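Local coordinates for glucose-1-phosphate thymidylyltransferase (Bacillus anthracis, PDB 4ECM), which catalyses the transfer of a thymidylyl group from dTTP to glucose 1-phosphate, giving dTDP-glucose and pyrophosphate, a step that feeds dTDP-L-rhamnose biosynthesis, at residues P51-Y55 and A257-G263; I76-M82 and Y101-D105; P163-G167 and W241-T246. All blocks are in the same frame, centred on the assembly; numbering follows the deposited sequence. Where two conformers were deposited one is given.

Contact 1 of 3, residues P51-Y55 and A257-G263; sequences PVGRY and ARDINFG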
loop_
_atom_site.group_PDB
_atom_site.type_symbol
_atom_site.label_atom_id
_atom_site.label_comp_id
_atom_site.label_asym_id
_atom_site.label_seq_id
_atom_site.Cartn_x
_atom_site.Cartn_y
_atom_site.Cartn_z
ATOM N N PRO A 51 4.031 8.458 15.412
ATOM C CA PRO A 51 4.312 8.139 16.799
ATOM C C PRO A 51 3.928 9.221 17.805
ATOM O O PRO A 51 4.110 10.421 17.537
ATOM C CB PRO A 51 5.846 7.999 16.824
ATOM C CG PRO A 51 6.234 7.770 15.448
ATOM C CD PRO A 51 5.242 8.448 14.585
ATOM N N VAL A 52 3.382 8.768 18.934
ATOM C CA VAL A 52 3.128 9.588 20.112
ATOM C C VAL A 52 3.620 8.696 21.262
ATOM O O VAL A 52 2.899 7.804 21.751
ATOM C CB VAL A 52 1.674 9.983 20.279
ATOM C CG1 VAL A 52 1.468 10.637 21.653
ATOM C CG2 VAL A 52 1.242 10.948 19.120
ATOM N N GLY A 53 4.860 8.911 21.679
ATOM C CA GLY A 53 5.454 8.025 22.669
ATOM C C GLY A 53 5.880 6.790 21.896
ATOM O O GLY A 53 6.395 6.893 20.775
ATOM N N ARG A 54 5.652 5.615 22.478
ATOM C CA ARG A 54 6.060 4.369 21.840
ATOM C C ARG A 54 4.925 3.680 21.083
ATOM O O ARG A 54 5.041 2.513 20.740
ATOM C CB ARG A 54 6.747 3.418 22.855
ATOM C CG ARG A 54 5.880 2.905 24.000
ATOM C CD ARG A 54 6.689 2.119 25.091
ATOM N NE ARG A 54 7.848 2.867 25.617
ATOM C CZ ARG A 54 9.123 2.468 25.571
ATOM N NH1 ARG A 54 9.457 1.273 25.085
ATOM N NH2 ARG A 54 10.078 3.256 26.066
ATOM N N TYR A 55 3.853 4.412 20.783
ATOM C CA TYR A 55 2.736 3.867 20.038
ATOM C C TYR A 55 2.308 4.844 18.954
ATOM O O TYR A 55 2.575 6.045 19.050
ATOM C CB TYR A 55 1.534 3.606 20.953
ATOM C CG TYR A 55 1.860 2.718 22.122
ATOM C CD1 TYR A 55 1.999 1.350 21.958
ATOM C CD2 TYR A 55 2.059 3.247 23.382
ATOM C CE1 TYR A 55 2.311 0.533 23.014
ATOM C CE2 TYR A 55 2.364 2.440 24.439
ATOM C CZ TYR A 55 2.488 1.077 24.255
ATOM O OH TYR A 55 2.796 0.259 25.329
ATOM N N ALA A 257 3.929 11.722 26.570
ATOM C CA ALA A 257 3.548 10.327 26.449
ATOM C C ALA A 257 4.630 9.307 26.712
ATOM O O ALA A 257 4.341 8.116 26.640
ATOM C CB ALA A 257 2.978 10.077 25.023
ATOM N N ARG A 258 5.844 9.742 27.044
ATOM C CA ARG A 258 6.989 8.822 27.157
ATOM C C ARG A 258 6.762 7.562 27.985
ATOM O O ARG A 258 7.135 6.483 27.563
ATOM C CB ARG A 258 8.226 9.540 27.719
ATOM C CG ARG A 258 9.496 8.667 27.735
ATOM C CD ARG A 258 10.607 9.307 28.581
ATOM N NE ARG A 258 10.252 9.280 29.995
ATOM C CZ ARG A 258 10.889 9.939 30.960
ATOM N NH1 ARG A 258 11.926 10.707 30.681
ATOM N NH2 ARG A 258 10.462 9.849 32.212
ATOM N N ASP A 259 6.162 7.694 29.158
ATOM C CA ASP A 259 5.994 6.541 30.048
ATOM C C ASP A 259 4.664 5.828 29.931
ATOM O O ASP A 259 4.352 4.955 30.744
ATOM C CB ASP A 259 6.243 6.973 31.491
ATOM C CG ASP A 259 7.650 7.520 31.694
ATOM O OD1 ASP A 259 8.597 7.038 31.027
ATOM O OD2 ASP A 259 7.810 8.439 32.518
ATOM N N ILE A 260 3.873 6.174 28.924
ATOM C CA ILE A 260 2.596 5.503 28.727
ATOM C C ILE A 260 2.865 4.090 28.207
ATOM O O ILE A 260 3.541 3.905 27.190
ATOM C CB ILE A 260 1.668 6.287 27.784
ATOM C CG1 ILE A 260 1.200 7.585 28.467
ATOM C CG2 ILE A 260 0.445 5.435 27.389
ATOM C CD1 ILE A 260 0.484 8.544 27.534
ATOM N N ASN A 261 2.311 3.109 28.918
ATOM C CA ASN A 261 2.475 1.694 28.606
ATOM C C ASN A 261 1.107 1.020 28.489
ATOM O O ASN A 261 0.307 1.066 29.428
ATOM C CB ASN A 261 3.271 1.029 29.735
ATOM C CG ASN A 261 3.610 -0.425 29.453
ATOM O OD1 ASN A 261 3.484 -0.914 28.322
ATOM N ND2 ASN A 261 4.082 -1.124 30.486
ATOM N N PHE A 262 0.843 0.384 27.353
ATOM C CA PHE A 262 -0.440 -0.267 27.147
ATOM C C PHE A 262 -0.391 -1.779 27.345
ATOM O O PHE A 262 -1.374 -2.475 27.075
ATOM C CB PHE A 262 -1.010 0.058 25.751
ATOM C CG PHE A 262 -1.298 1.513 25.529
ATOM C CD1 PHE A 262 -1.867 2.283 26.515
ATOM C CD2 PHE A 262 -1.042 2.099 24.307
ATOM C CE1 PHE A 262 -2.137 3.622 26.305
ATOM C CE2 PHE A 262 -1.311 3.430 24.087
ATOM C CZ PHE A 262 -1.868 4.191 25.089
ATOM N N GLY A 263 0.734 -2.303 27.791
ATOM C CA GLY A 263 0.824 -3.738 28.013
ATOM C C GLY A 263 1.043 -4.523 26.735
ATOM O O GLY A 263 1.049 -3.959 25.627
HETATM O O HOH W 1 4.324 5.748 25.180
HETATM O O HOH W 2 8.769 5.771 25.447
#

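Contact 2 of 3, residues I76-M82 and Y101-D105; sequences ITGKEHM and YRVQD. With DAU (2'deoxy-thymidine-5'-diphospho-alpha-D-glucose), chain B.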
loop_
_atom_site.group_PDB
_atom_site.type_symbol
_atom_site.label_atom_id
_atom_site.label_comp_id
_atom_site.label_asym_id
_atom_site.label_seq_id
_atom_site.Cartn_x
_atom_site.Cartn_y
_atom_site.Cartn_z
ATOM N N ILE A 76 -13.272 6.217 11.558
ATOM C CA ILE A 76 -13.493 6.982 10.337
ATOM C C ILE A 76 -12.167 7.553 9.824
ATOM O O ILE A 76 -11.409 8.148 10.586
ATOM C CB ILE A 76 -14.430 8.156 10.580
ATOM C CG1 ILE A 76 -15.783 7.677 11.127
ATOM C CG2 ILE A 76 -14.615 8.987 9.283
ATOM C CD1 ILE A 76 -16.569 6.764 10.191
ATOM N N THR A 77 -11.870 7.347 8.547
ATOM C CA THR A 77 -10.669 7.934 7.950
ATOM C C THR A 77 -10.863 8.086 6.451
ATOM O O THR A 77 -11.913 7.729 5.919
ATOM C CB THR A 77 -9.383 7.120 8.273
ATOM O OG1 THR A 77 -8.221 7.920 7.988
ATOM C CG2 THR A 77 -9.343 5.809 7.489
ATOM N N GLY A 78 -9.865 8.651 5.780
ATOM C CA GLY A 78 -9.918 8.854 4.320
ATOM C C GLY A 78 -9.699 7.563 3.546
ATOM O O GLY A 78 -9.148 6.598 4.061
ATOM N N LYS A 79 -10.137 7.561 2.300
ATOM C CA LYS A 79 -10.006 6.415 1.427
ATOM C C LYS A 79 -8.550 5.936 1.281
ATOM O O LYS A 79 -8.251 4.766 1.466
ATOM C CB LYS A 79 -10.551 6.779 0.035
ATOM C CG LYS A 79 -10.575 5.623 -0.937
ATOM C CD LYS A 79 -11.313 5.952 -2.252
ATOM C CE LYS A 79 -10.440 6.703 -3.238
ATOM N NZ LYS A 79 -11.150 6.938 -4.532
ATOM N N GLU A 80 -7.662 6.880 0.997
ATOM C CA GLU A 80 -6.246 6.590 0.824
ATOM C C GLU A 80 -5.595 6.041 2.097
ATOM O O GLU A 80 -4.790 5.099 2.034
ATOM C CB GLU A 80 -5.513 7.856 0.352
ATOM C CG GLU A 80 -5.919 9.120 1.105
ATOM C CD GLU A 80 -7.369 9.542 0.817
ATOM O OE1 GLU A 80 -8.031 10.046 1.740
ATOM O OE2 GLU A 80 -7.846 9.361 -0.329
ATOM N N HIS A 81 -5.970 6.604 3.245
ATOM C CA HIS A 81 -5.370 6.219 4.520
ATOM C C HIS A 81 -5.860 4.907 5.132
ATOM O O HIS A 81 -5.190 4.352 6.007
ATOM C CB HIS A 81 -5.592 7.319 5.578
ATOM C CG HIS A 81 -4.910 8.620 5.270
ATOM N ND1 HIS A 81 -5.581 9.822 5.238
ATOM C CD2 HIS A 81 -3.619 8.903 4.970
ATOM C CE1 HIS A 81 -4.730 10.793 4.949
ATOM N NE2 HIS A 81 -3.536 10.259 4.768
ATOM N N MET A 82 -7.001 4.401 4.674
ATOM C CA MET A 82 -7.633 3.239 5.316
ATOM C C MET A 82 -6.763 1.994 5.339
ATOM O O MET A 82 -6.769 1.258 6.310
ATOM C CB MET A 82 -8.973 2.930 4.652
ATOM C CG MET A 82 -9.789 1.882 5.364
ATOM S SD MET A 82 -10.454 2.434 6.932
ATOM C CE MET A 82 -11.677 3.626 6.366
ATOM N N TYR A 101 -15.222 -0.045 10.075
ATOM C CA TYR A 101 -14.645 1.088 9.368
ATOM C C TYR A 101 -15.527 1.724 8.302
ATOM O O TYR A 101 -16.227 1.032 7.554
ATOM C CB TYR A 101 -13.348 0.640 8.657
ATOM C CG TYR A 101 -12.280 0.041 9.562
ATOM C CD1 TYR A 101 -11.267 0.829 10.103
ATOM C CD2 TYR A 101 -12.253 -1.324 9.828
ATOM C CE1 TYR A 101 -10.254 0.263 10.939
ATOM C CE2 TYR A 101 -11.255 -1.896 10.655
ATOM C CZ TYR A 101 -10.263 -1.092 11.200
ATOM O OH TYR A 101 -9.297 -1.654 11.990
ATOM N N ARG A 102 -15.444 3.045 8.202
ATOM C CA ARG A 102 -16.130 3.790 7.143
ATOM C C ARG A 102 -15.242 4.907 6.601
ATOM O O ARG A 102 -14.462 5.489 7.331
ATOM C CB ARG A 102 -17.447 4.364 7.610
ATOM C CG ARG A 102 -18.417 3.316 8.103
ATOM C CD ARG A 102 -19.821 3.841 7.958
ATOM N NE ARG A 102 -20.271 3.759 6.571
ATOM C CZ ARG A 102 -21.201 4.534 6.030
ATOM N NH1 ARG A 102 -21.747 5.536 6.725
ATOM N NH2 ARG A 102 -21.547 4.345 4.760
ATOM N N VAL A 103 -15.405 5.196 5.314
ATOM C CA VAL A 103 -14.633 6.193 4.604
ATOM C C VAL A 103 -15.304 7.565 4.541
ATOM O O VAL A 103 -16.478 7.676 4.207
ATOM C CB VAL A 103 -14.388 5.731 3.126
ATOM C CG1 VAL A 103 -13.719 6.849 2.280
ATOM C CG2 VAL A 103 -13.575 4.438 3.095
ATOM N N GLN A 104 -14.530 8.603 4.860
ATOM C CA GLN A 104 -14.969 9.980 4.734
ATOM C C GLN A 104 -14.298 10.461 3.451
ATOM O O GLN A 104 -13.081 10.551 3.381
ATOM C CB GLN A 104 -14.543 10.820 5.935
ATOM C CG GLN A 104 -15.105 12.221 5.882
ATOM C CD GLN A 104 -14.693 13.084 7.045
ATOM O OE1 GLN A 104 -13.722 12.786 7.759
ATOM N NE2 GLN A 104 -15.433 14.187 7.248
ATOM N N ASP A 105 -15.103 10.726 2.428
ATOM C CA ASP A 105 -14.606 11.091 1.091
ATOM C C ASP A 105 -13.679 12.299 1.063
ATOM O O ASP A 105 -12.625 12.247 0.455
ATOM C CB ASP A 105 -15.789 11.331 0.137
ATOM C CG ASP A 105 -16.545 10.054 -0.191
ATOM O OD1 ASP A 105 -17.809 10.072 -0.162
ATOM O OD2 ASP A 105 -15.868 9.030 -0.459
HETATM O O6 DAU B . -8.505 19.603 19.467
HETATM C C6 DAU B . -9.684 20.176 20.037
HETATM C C5 DAU B . -10.398 21.021 18.992
HETATM O O5 DAU B . -10.654 20.183 17.869
HETATM C C4 DAU B . -11.701 21.617 19.536
HETATM O O4 DAU B . -11.438 22.522 20.602
HETATM C C3 DAU B . -12.494 22.353 18.460
HETATM O O3 DAU B . -13.757 22.772 19.018
HETATM C C2 DAU B . -12.701 21.398 17.278
HETATM O O2 DAU B . -13.351 22.067 16.181
HETATM C C1 DAU B . -11.376 20.813 16.804
HETATM O O1 DAU B . -10.589 21.852 16.234
HETATM P P2 DAU B . -9.416 21.516 15.177
HETATM O O3P DAU B . -8.202 20.962 15.883
HETATM O O4P DAU B . -9.301 22.709 14.270
HETATM O OPP DAU B . -10.051 20.278 14.351
HETATM P P DAU B . -9.252 19.539 13.167
HETATM O O1P DAU B . -7.774 19.569 13.474
HETATM O O2P DAU B . -9.767 20.058 11.874
HETATM O "O5'" DAU B . -9.726 18.007 13.335
HETATM C "C5'" DAU B . -9.272 17.261 14.445
HETATM C "C4'" DAU B . -9.429 15.748 14.290
HETATM O "O4'" DAU B . -10.670 15.346 13.713
HETATM C "C3'" DAU B . -8.317 15.115 13.482
HETATM O "O3'" DAU B . -7.780 14.085 14.317
HETATM C "C2'" DAU B . -8.975 14.527 12.258
HETATM C "C1'" DAU B . -10.455 14.488 12.611
HETATM N N11 DAU B . -11.378 15.011 11.591
HETATM C C61 DAU B . -11.208 16.352 11.160
HETATM C C51 DAU B . -11.798 16.798 9.994
HETATM C C5A DAU B . -11.698 18.258 9.605
HETATM C C21 DAU B . -11.975 14.098 10.701
HETATM O O21 DAU B . -12.067 12.814 11.076
HETATM N N31 DAU B . -12.568 14.502 9.550
HETATM C C41 DAU B . -12.505 15.800 9.153
HETATM O O41 DAU B . -13.084 16.182 7.993
HETATM O O HOH W 3 -11.363 9.738 1.064
#

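Contact 3 of 3, residues P163-G167 and W241-T246; sequences PERFG and WTDAGT. With DAU (2'deoxy-thymidine-5'-diphospho-alpha-D-glucose), chain B.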
loop_
_atom_site.group_PDB
_atom_site.type_symbol
_atom_site.label_atom_id
_atom_site.label_comp_id
_atom_site.label_asym_id
_atom_site.label_seq_id
_atom_site.Cartn_x
_atom_site.Cartn_y
_atom_site.Cartn_z
ATOM N N PRO A 163 -6.332 29.729 24.072
ATOM C CA PRO A 163 -7.708 29.315 23.753
ATOM C C PRO A 163 -8.182 29.666 22.344
ATOM O O PRO A 163 -9.127 29.038 21.833
ATOM C CB PRO A 163 -8.556 30.057 24.804
ATOM C CG PRO A 163 -7.698 31.204 25.259
ATOM C CD PRO A 163 -6.293 30.702 25.181
ATOM N N GLU A 164 -7.531 30.639 21.719
ATOM C CA GLU A 164 -7.923 31.074 20.381
ATOM C C GLU A 164 -7.865 29.952 19.337
ATOM O O GLU A 164 -8.487 30.052 18.282
ATOM C CB GLU A 164 -7.088 32.289 19.918
ATOM C CG GLU A 164 -5.599 32.019 19.571
ATOM C CD GLU A 164 -4.689 31.746 20.776
ATOM O OE1 GLU A 164 -5.136 31.879 21.937
ATOM O OE2 GLU A 164 -3.508 31.398 20.549
ATOM N N ARG A 165 -7.106 28.901 19.624
ATOM C CA ARG A 165 -6.975 27.778 18.720
ATOM C C ARG A 165 -8.124 26.777 18.815
ATOM O O ARG A 165 -8.202 25.885 18.003
ATOM C CB ARG A 165 -5.712 26.964 19.039
ATOM C CG ARG A 165 -4.382 27.603 18.722
ATOM C CD ARG A 165 -3.347 26.497 18.468
ATOM N NE ARG A 165 -2.956 25.759 19.666
ATOM C CZ ARG A 165 -2.623 24.460 19.696
ATOM N NH1 ARG A 165 -2.251 23.896 20.837
ATOM N NH2 ARG A 165 -2.695 23.704 18.608
ATOM N N PHE A 166 -8.992 26.899 19.809
ATOM C CA PHE A 166 -9.975 25.861 20.054
ATOM C C PHE A 166 -11.390 26.367 20.174
ATOM O O PHE A 166 -11.659 27.560 20.041
ATOM C CB PHE A 166 -9.610 25.158 21.387
ATOM C CG PHE A 166 -8.171 24.700 21.466
ATOM C CD1 PHE A 166 -7.739 23.594 20.763
ATOM C CD2 PHE A 166 -7.259 25.374 22.247
ATOM C CE1 PHE A 166 -6.411 23.179 20.824
ATOM C CE2 PHE A 166 -5.932 24.970 22.311
ATOM C CZ PHE A 166 -5.507 23.862 21.594
ATOM N N GLY A 167 -12.300 25.437 20.411
ATOM C CA GLY A 167 -13.667 25.774 20.757
ATOM C C GLY A 167 -13.524 26.265 22.197
ATOM O O GLY A 167 -12.782 25.665 22.986
ATOM N N TRP A 241 -3.556 17.507 28.775
ATOM C CA TRP A 241 -4.235 17.327 27.514
ATOM C C TRP A 241 -3.545 18.138 26.437
ATOM O O TRP A 241 -3.117 19.274 26.666
ATOM C CB TRP A 241 -5.676 17.819 27.610
ATOM C CG TRP A 241 -6.397 17.878 26.282
ATOM C CD1 TRP A 241 -7.043 16.857 25.655
ATOM C CD2 TRP A 241 -6.542 19.018 25.429
ATOM N NE1 TRP A 241 -7.581 17.282 24.464
ATOM C CE2 TRP A 241 -7.296 18.605 24.302
ATOM C CE3 TRP A 241 -6.135 20.353 25.516
ATOM C CZ2 TRP A 241 -7.617 19.463 23.259
ATOM C CZ3 TRP A 241 -6.474 21.220 24.481
ATOM C CH2 TRP A 241 -7.205 20.766 23.364
ATOM N N THR A 242 -3.456 17.565 25.253
ATOM C CA THR A 242 -2.910 18.293 24.140
ATOM C C THR A 242 -3.447 17.760 22.833
ATOM O O THR A 242 -3.829 16.584 22.720
ATOM C CB THR A 242 -1.382 18.175 24.050
ATOM O OG1 THR A 242 -0.909 19.034 22.999
ATOM C CG2 THR A 242 -0.956 16.716 23.746
ATOM N N ASP A 243 -3.539 18.640 21.852
ATOM C CA ASP A 243 -3.851 18.198 20.534
ATOM C C ASP A 243 -2.487 17.764 19.997
ATOM O O ASP A 243 -1.426 18.006 20.606
ATOM C CB ASP A 243 -4.380 19.323 19.653
ATOM C CG ASP A 243 -3.300 20.336 19.319
ATOM O OD1 ASP A 243 -2.892 21.060 20.230
ATOM O OD2 ASP A 243 -2.871 20.408 18.157
ATOM N N ALA A 244 -2.497 17.081 18.884
ATOM C CA ALA A 244 -1.227 16.693 18.247
ATOM C C ALA A 244 -1.211 17.006 16.769
ATOM O O ALA A 244 -0.579 16.295 16.011
ATOM C CB ALA A 244 -0.956 15.218 18.486
ATOM N N GLY A 245 -1.872 18.094 16.376
ATOM C CA GLY A 245 -2.027 18.477 14.959
ATOM C C GLY A 245 -1.079 19.525 14.390
ATOM O O GLY A 245 -1.230 19.916 13.233
ATOM N N THR A 246 -0.113 19.980 15.198
ATOM C CA THR A 246 0.909 20.934 14.769
ATOM C C THR A 246 2.244 20.337 15.158
ATOM O O THR A 246 2.315 19.511 16.069
ATOM C CB THR A 246 0.776 22.295 15.494
ATOM O OG1 THR A 246 0.986 22.100 16.897
ATOM C CG2 THR A 246 -0.625 22.953 15.252
HETATM O O6 DAU B . -8.505 19.603 19.467
HETATM C C6 DAU B . -9.684 20.176 20.037
HETATM C C5 DAU B . -10.398 21.021 18.992
HETATM O O5 DAU B . -10.654 20.183 17.869
HETATM C C4 DAU B . -11.701 21.617 19.536
HETATM O O4 DAU B . -11.438 22.522 20.602
HETATM C C3 DAU B . -12.494 22.353 18.460
HETATM O O3 DAU B . -13.757 22.772 19.018
HETATM C C2 DAU B . -12.701 21.398 17.278
HETATM O O2 DAU B . -13.351 22.067 16.181
HETATM C C1 DAU B . -11.376 20.813 16.804
HETATM O O1 DAU B . -10.589 21.852 16.234
HETATM P P2 DAU B . -9.416 21.516 15.177
HETATM O O3P DAU B . -8.202 20.962 15.883
HETATM O O4P DAU B . -9.301 22.709 14.270
HETATM O OPP DAU B . -10.051 20.278 14.351
HETATM P P DAU B . -9.252 19.539 13.167
HETATM O O1P DAU B . -7.774 19.569 13.474
HETATM O O2P DAU B . -9.767 20.058 11.874
HETATM O "O5'" DAU B . -9.726 18.007 13.335
HETATM C "C5'" DAU B . -9.272 17.261 14.445
HETATM C "C4'" DAU B . -9.429 15.748 14.290
HETATM O "O4'" DAU B . -10.670 15.346 13.713
HETATM C "C3'" DAU B . -8.317 15.115 13.482
HETATM O "O3'" DAU B . -7.780 14.085 14.317
HETATM C "C2'" DAU B . -8.975 14.527 12.258
HETATM C "C1'" DAU B . -10.455 14.488 12.611
HETATM N N11 DAU B . -11.378 15.011 11.591
HETATM C C61 DAU B . -11.208 16.352 11.160
HETATM C C51 DAU B . -11.798 16.798 9.994
HETATM C C5A DAU B . -11.698 18.258 9.605
HETATM C C21 DAU B . -11.975 14.098 10.701
HETATM O O21 DAU B . -12.067 12.814 11.076
HETATM N N31 DAU B . -12.568 14.502 9.550
HETATM C C41 DAU B . -12.505 15.800 9.153
HETATM O O41 DAU B . -13.084 16.182 7.993
#

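Contact 1 of 3, residues P51-Y55 and A257-G263
A type II' beta turn from Val-52 to Tyr-55, linking the two strands of a small hairpin, meets a type I turn from Ala-257 to Ile-260 and the chain that follows it. Tyr-55 carries the contact. With CG anti to the carbonyl carbon (chi1 -55°), its ring is sent out to Phe-262, and its phenol oxygen OH takes the backbone N of Phe-262 at 2.8 Å in a straight bond (179°). Phe-262 CD2 sits 3.3 Å above the plane of the Tyr-55 ring, over its centre; the planes are 31° apart and the rings meet obliquely. A tyrosine suits this place because it offers both a flat surface and a terminal acceptor; it also packs on Pro-40 of a second subunit. The other end is apolar: Val-52 CG1 touches Ala-257 CB at 3.7 Å. Gly-53 fits the turn with its positive phi, its bare CA 4.0 Å from Ala-257 CB. Between these ends a water accepts from Arg-54 N and donates to the carbonyl oxygens of Ala-257 and Ile-260. Val-52 also packs on helices 57-67 and 247-256, while Phe-262 stacks on Tyr-63 and meets His-60 of helix 57-67.

Contact 2 of 3, residues I76-M82 and Y101-D105
Tyr-101 meets Met-82 first: the sulfur SD lies 3.6 Å from Tyr-101 CD1, an oblique Met-aromatic contact, while the phenol hydroxyl is bonded to Gly-90 O. The methionine has CG opposite the backbone N (chi1 -172°) and bends at chi2 and chi3, which carries its methyl CE to Arg-102 O at 3.5 Å. At Arg-102 the same carbonyl receives a weak, long bond from Thr-77 N, and CB lies 3.6 Å from Ile-76 CD1, the two side chains running side by side. The guanidinium continues to Leu-116 O and to Phe-99 O of a third subunit. Val-103, on the other face of the sheet, divides its branches: CG1 packs against Lys-79, CG2 against Met-82 CE. A beta-branched residue can thus fill both sites. Gln-104 N donates to Thr-77 O at 3.0 Å, and its CB rests on Ile-76 CG2. Its extended side chain offers OE1 to N31 of the thymine at 2.7 Å (169°), with a weak return bond from NE2 to O41; Gly-109 O and Gln-112 OE1 hold NE2, fixing the amide's rotation. Parallel strands joined through helix 82-89 form a beta-alpha-beta unit, with base recognition at the carboxyl-terminal ends of its strands, as in Rossmann-like nucleotidyltransferases.

Contact 3 of 3, residues P163-G167 and W241-T246
With CG tucked between its own backbone N and carbonyl carbon (chi1 69°), Asp-243 turns its carboxylate toward Arg-165, whose chain, bent at chi3 (-71°), brings the guanidinium in from the opposite direction. The planes of the two groups stand 62° apart in the resulting salt bridge. In the one of two Asp-243 conformers described here, OD1 takes NH1 of Arg-165 at 3.0 Å, and NH2 adds weak bonds to both carboxylate oxygens. OD2 also accepts from Gly-245 N at 3.1 Å, closing an Asx turn, and is bonded to Ser-249 OG, so the carboxylate has several partners. The contact belongs to the sugar end of the dTDP-glucose pocket, where the loop before strand 167-172 faces the short strand 241-243. Gly-167 N donates to the glucose O4 at 3.0 Å; a glycine suits the place, since a CB here would clash with the glucose O3. CB of Phe-166 also lies against O4. Trp-241 is broad enough to offer its edge to two partners. It points at the face of Phe-166, Trp-241 CH2 to Phe-166 CE1 3.6 Å, in a T-shaped (edge-to-face) pair, and Trp-241 CZ2 lies 3.9 Å from C6 of the glucose, while its NE1 is bonded to Asn-133 OD1.

In the fold
Contact 1 spans most of the chain, closing a loop in which contacts 2 and 3 are nested one after the other. Contacts 2 and 3, with centres about 23 Å apart, both touch the dTDP-glucose, contact 2 at the thymine and contact 3 at the glucose, so the ligand bridges them across the pocket. Contact 2 lies within the large mixed sheet, between strands 72-77 and 98-103; contact 3 joins the loop leading into strand 167-172 of that sheet to strand 241-243. Helix 247-256 follows contact 3 directly and runs into contact 1; the nearest atoms of contacts 1 and 3 are about 5 Å apart. Contacts 1 and 2, with centres about 25 Å apart, each adjoin a different neighbouring subunit.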